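Side-chain contact in Rv1989c (MbcT) (Mycobacterium tuberculosis, PDB 6FKG), which degrades NAD(+) by phosphorolysis as the cell-killing toxin of a type II toxin-antitoxin pair, and is neutralised when its cognate antitoxin blocks access to the active site: residues R47-L52 against A56-D61. Numbering follows the deposited sequence.
Sequences RWNPPL and AIYLAD
Tyr58 rises from strand 56-60 of the RES domain and ends against the loop of Trp48 and Asn49, showing how a single hydroxyl of a buried tyrosine can tie an irregular loop to a β-sheet. Its OH is gripped twice. It gives its proton to OD1 of Asn49 at 2.6 Å, meeting a lone pair in the carbonyl plane with a C=O...O angle of 140°, and it accepts the backbone N-H of Trp48, N to OH 2.9 Å, through a distinctly bent bond. Both partners lie near the plane of the phenol ring at its edge; the acceptor OD1 draws the hydroxyl proton to its side, leaving the oxygen to receive the Trp48 N-H. The Asn49 amide is turned 44° from that ring. Its CG sits between the backbone N and the carbonyl carbon (chi1 70°), which brings OD1 to the phenol while ND2 reaches Pro50 O and, outside the two segments, Ala41 O. Trp48 crosses the tyrosine at about a right angle: CE2 of Tyr58 nears the indole edge at CD1, 4.0 Å away, and the rest of the indole leads away from the strand and packs on Leu104 and Leu115. The antitoxin MbcA reaches this site too: Phe114 of the MbcA chain meets the Tyr58 ring, and the C-terminal carboxylate of its Val115 forms a salt bridge with Arg47. On the strand, two residues before the tyrosine, the methyl CB of Ala56 rests 3.9 Å from Asn49 OD1.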
ATOM      1  N   ARG B  47     -16.818 -13.903 -25.389  1.00 30.91           N
ATOM      2  CA  ARG B  47     -16.790 -15.262 -24.880  1.00 34.80           C
ATOM      3  C   ARG B  47     -15.521 -15.979 -25.328  1.00 35.08           C
ATOM      4  O   ARG B  47     -14.911 -16.716 -24.547  1.00 34.28           O
ATOM      5  CB  ARG B  47     -18.022 -16.068 -25.319  1.00 34.27           C
ATOM      6  CG  ARG B  47     -17.948 -17.526 -24.831  1.00 45.12           C
ATOM      7  CD  ARG B  47     -19.297 -18.236 -24.855  1.00 49.18           C
ATOM      8  NE  ARG B  47     -20.307 -17.596 -24.006  1.00 39.99           N
ATOM      9  CZ  ARG B  47     -20.559 -17.903 -22.735  1.00 42.61           C
ATOM     10  NH1 ARG B  47     -19.881 -18.862 -22.105  1.00 41.78           N
ATOM     11  NH2 ARG B  47     -21.510 -17.243 -22.082  1.00 39.82           N
ATOM     12  N   TRP B  48     -15.108 -15.722 -26.565  1.00 32.43           N
ATOM     13  CA  TRP B  48     -13.975 -16.418 -27.165  1.00 31.94           C
ATOM     14  C   TRP B  48     -12.710 -15.562 -27.346  1.00 33.63           C
ATOM     15  O   TRP B  48     -11.839 -15.914 -28.121  1.00 33.67           O
ATOM     16  CB  TRP B  48     -14.394 -16.994 -28.530  1.00 33.90           C
ATOM     17  CG  TRP B  48     -15.420 -18.094 -28.416  1.00 32.34           C
ATOM     18  CD1 TRP B  48     -16.781 -17.967 -28.474  1.00 33.78           C
ATOM     19  CD2 TRP B  48     -15.154 -19.491 -28.211  1.00 32.51           C
ATOM     20  NE1 TRP B  48     -17.379 -19.208 -28.316  1.00 34.23           N
ATOM     21  CE2 TRP B  48     -16.399 -20.153 -28.154  1.00 33.19           C
ATOM     22  CE3 TRP B  48     -13.982 -20.244 -28.066  1.00 34.54           C
ATOM     23  CZ2 TRP B  48     -16.503 -21.540 -27.979  1.00 35.10           C
ATOM     24  CZ3 TRP B  48     -14.091 -21.632 -27.888  1.00 31.35           C
ATOM     25  CH2 TRP B  48     -15.340 -22.254 -27.850  1.00 34.71           C
ATOM     26  N   ASN B  49     -12.599 -14.442 -26.641  1.00 31.09           N
ATOM     27  CA  ASN B  49     -11.339 -13.689 -26.676  1.00 26.95           C
ATOM     28  C   ASN B  49     -11.117 -12.904 -25.406  1.00 26.99           C
ATOM     29  O   ASN B  49     -12.031 -12.253 -24.899  1.00 28.70           O
ATOM     30  CB  ASN B  49     -11.281 -12.717 -27.878  1.00 28.56           C
ATOM     31  CG  ASN B  49     -12.229 -11.548 -27.732  1.00 30.30           C
ATOM     32  OD1 ASN B  49     -13.430 -11.687 -27.966  1.00 28.94           O
ATOM     33  ND2 ASN B  49     -11.700 -10.393 -27.328  1.00 29.43           N
ATOM     34  N   PRO B  50      -9.884 -12.947 -24.891  1.00 31.01           N
ATOM     35  CA  PRO B  50      -9.553 -12.072 -23.768  1.00 29.65           C
ATOM     36  C   PRO B  50      -9.533 -10.637 -24.278  1.00 27.64           C
ATOM     37  O   PRO B  50      -9.405 -10.426 -25.489  1.00 32.87           O
ATOM     38  CB  PRO B  50      -8.155 -12.537 -23.361  1.00 35.37           C
ATOM     39  CG  PRO B  50      -7.551 -12.987 -24.664  1.00 36.80           C
ATOM     40  CD  PRO B  50      -8.693 -13.625 -25.434  1.00 31.46           C
ATOM     41  N   PRO B  51      -9.666  -9.666 -23.373  1.00 33.63           N
ATOM     42  CA  PRO B  51      -9.620  -8.260 -23.774  1.00 34.11           C
ATOM     43  C   PRO B  51      -8.195  -7.780 -24.030  1.00 40.16           C
ATOM     44  O   PRO B  51      -7.248  -8.476 -23.669  1.00 35.48           O
ATOM     45  CB  PRO B  51     -10.239  -7.538 -22.577  1.00 36.06           C
ATOM     46  CG  PRO B  51      -9.980  -8.442 -21.408  1.00 38.58           C
ATOM     47  CD  PRO B  51      -9.999  -9.836 -21.943  1.00 36.39           C
ATOM     48  N   LEU B  52      -8.076  -6.632 -24.695  1.00 33.96           N
ATOM     49  CA  LEU B  52      -6.843  -5.840 -24.750  1.00 34.98           C
ATOM     50  C   LEU B  52      -5.690  -6.420 -25.563  1.00 35.90           C
ATOM     51  O   LEU B  52      -4.577  -5.891 -25.495  1.00 49.84           O
ATOM     52  CB  LEU B  52      -6.326  -5.571 -23.328  1.00 43.59           C
ATOM     53  CG  LEU B  52      -7.292  -5.008 -22.283  1.00 53.43           C
ATOM     54  CD1 LEU B  52      -6.568  -4.812 -20.950  1.00 59.90           C
ATOM     55  CD2 LEU B  52      -7.918  -3.710 -22.762  1.00 50.45           C
ATOM     56  N   ALA B  56     -11.605  -8.576 -32.389  1.00 29.34           N
ATOM     57  CA  ALA B  56     -12.294  -9.810 -32.760  1.00 27.84           C
ATOM     58  C   ALA B  56     -13.702  -9.487 -33.220  1.00 28.47           C
ATOM     59  O   ALA B  56     -14.330  -8.565 -32.701  1.00 30.00           O
ATOM     60  CB  ALA B  56     -12.323 -10.799 -31.583  1.00 27.21           C
ATOM     61  N   ILE B  57     -14.178 -10.253 -34.202  1.00 25.57           N
ATOM     62  CA  ILE B  57     -15.498 -10.064 -34.803  1.00 28.49           C
ATOM     63  C   ILE B  57     -16.309 -11.323 -34.594  1.00 31.43           C
ATOM     64  O   ILE B  57     -15.843 -12.410 -34.918  1.00 30.91           O
ATOM     65  CB  ILE B  57     -15.423  -9.820 -36.324  1.00 32.89           C
ATOM     66  CG1 ILE B  57     -14.573  -8.599 -36.670  1.00 41.78           C
ATOM     67  CG2 ILE B  57     -16.813  -9.646 -36.905  1.00 42.16           C
ATOM     68  CD1 ILE B  57     -14.408  -8.454 -38.178  1.00 41.20           C
ATOM     69  N   TYR B  58     -17.533 -11.187 -34.090  1.00 26.20           N
ATOM     70  CA  TYR B  58     -18.388 -12.347 -33.880  1.00 24.61           C
ATOM     71  C   TYR B  58     -19.476 -12.434 -34.956  1.00 30.79           C
ATOM     72  O   TYR B  58     -20.253 -11.492 -35.140  1.00 32.69           O
ATOM     73  CB  TYR B  58     -18.996 -12.279 -32.475  1.00 26.81           C
ATOM     74  CG  TYR B  58     -17.987 -12.615 -31.391  1.00 25.77           C
ATOM     75  CD1 TYR B  58     -17.071 -11.667 -30.949  1.00 27.07           C
ATOM     76  CD2 TYR B  58     -17.930 -13.898 -30.846  1.00 29.16           C
ATOM     77  CE1 TYR B  58     -16.128 -11.977 -29.970  1.00 27.46           C
ATOM     78  CE2 TYR B  58     -16.993 -14.218 -29.871  1.00 33.84           C
ATOM     79  CZ  TYR B  58     -16.089 -13.253 -29.448  1.00 30.76           C
ATOM     80  OH  TYR B  58     -15.155 -13.569 -28.491  1.00 29.68           O
ATOM     81  N   LEU B  59     -19.497 -13.555 -35.683  1.00 29.97           N
ATOM     82  CA  LEU B  59     -20.477 -13.785 -36.741  1.00 27.04           C
ATOM     83  C   LEU B  59     -21.212 -15.093 -36.517  1.00 29.55           C
ATOM     84  O   LEU B  59     -20.697 -15.982 -35.862  1.00 30.10           O
ATOM     85  CB  LEU B  59     -19.803 -13.816 -38.120  1.00 30.68           C
ATOM     86  CG  LEU B  59     -18.963 -12.562 -38.422  1.00 38.24           C
ATOM     87  CD1 LEU B  59     -17.509 -12.937 -38.549  1.00 46.56           C
ATOM     88  CD2 LEU B  59     -19.435 -11.909 -39.690  1.00 38.38           C
ATOM     89  N   ALA B  60     -22.407 -15.216 -37.095  1.00 27.28           N
ATOM     90  CA  ALA B  60     -23.148 -16.477 -37.053  1.00 29.64           C
ATOM     91  C   ALA B  60     -23.311 -17.014 -38.472  1.00 30.93           C
ATOM     92  O   ALA B  60     -23.219 -16.236 -39.420  1.00 34.91           O
ATOM     93  CB  ALA B  60     -24.504 -16.270 -36.401  1.00 29.55           C
ATOM     94  N   ASP B  61     -23.593 -18.313 -38.625  1.00 29.58           N
ATOM     95  CA  ASP B  61     -23.650 -18.921 -39.962  1.00 33.00           C
ATOM     96  C   ASP B  61     -25.028 -18.834 -40.625  1.00 37.10           C
ATOM     97  O   ASP B  61     -25.238 -19.369 -41.717  1.00 35.06           O
ATOM     98  CB  ASP B  61     -23.200 -20.397 -39.922  1.00 35.20           C
ATOM     99  CG  ASP B  61     -24.205 -21.315 -39.231  1.00 42.76           C
ATOM    100  OD1 ASP B  61     -24.980 -20.853 -38.365  1.00 37.16           O
ATOM    101  OD2 ASP B  61     -24.222 -22.521 -39.560  1.00 42.12           O
TER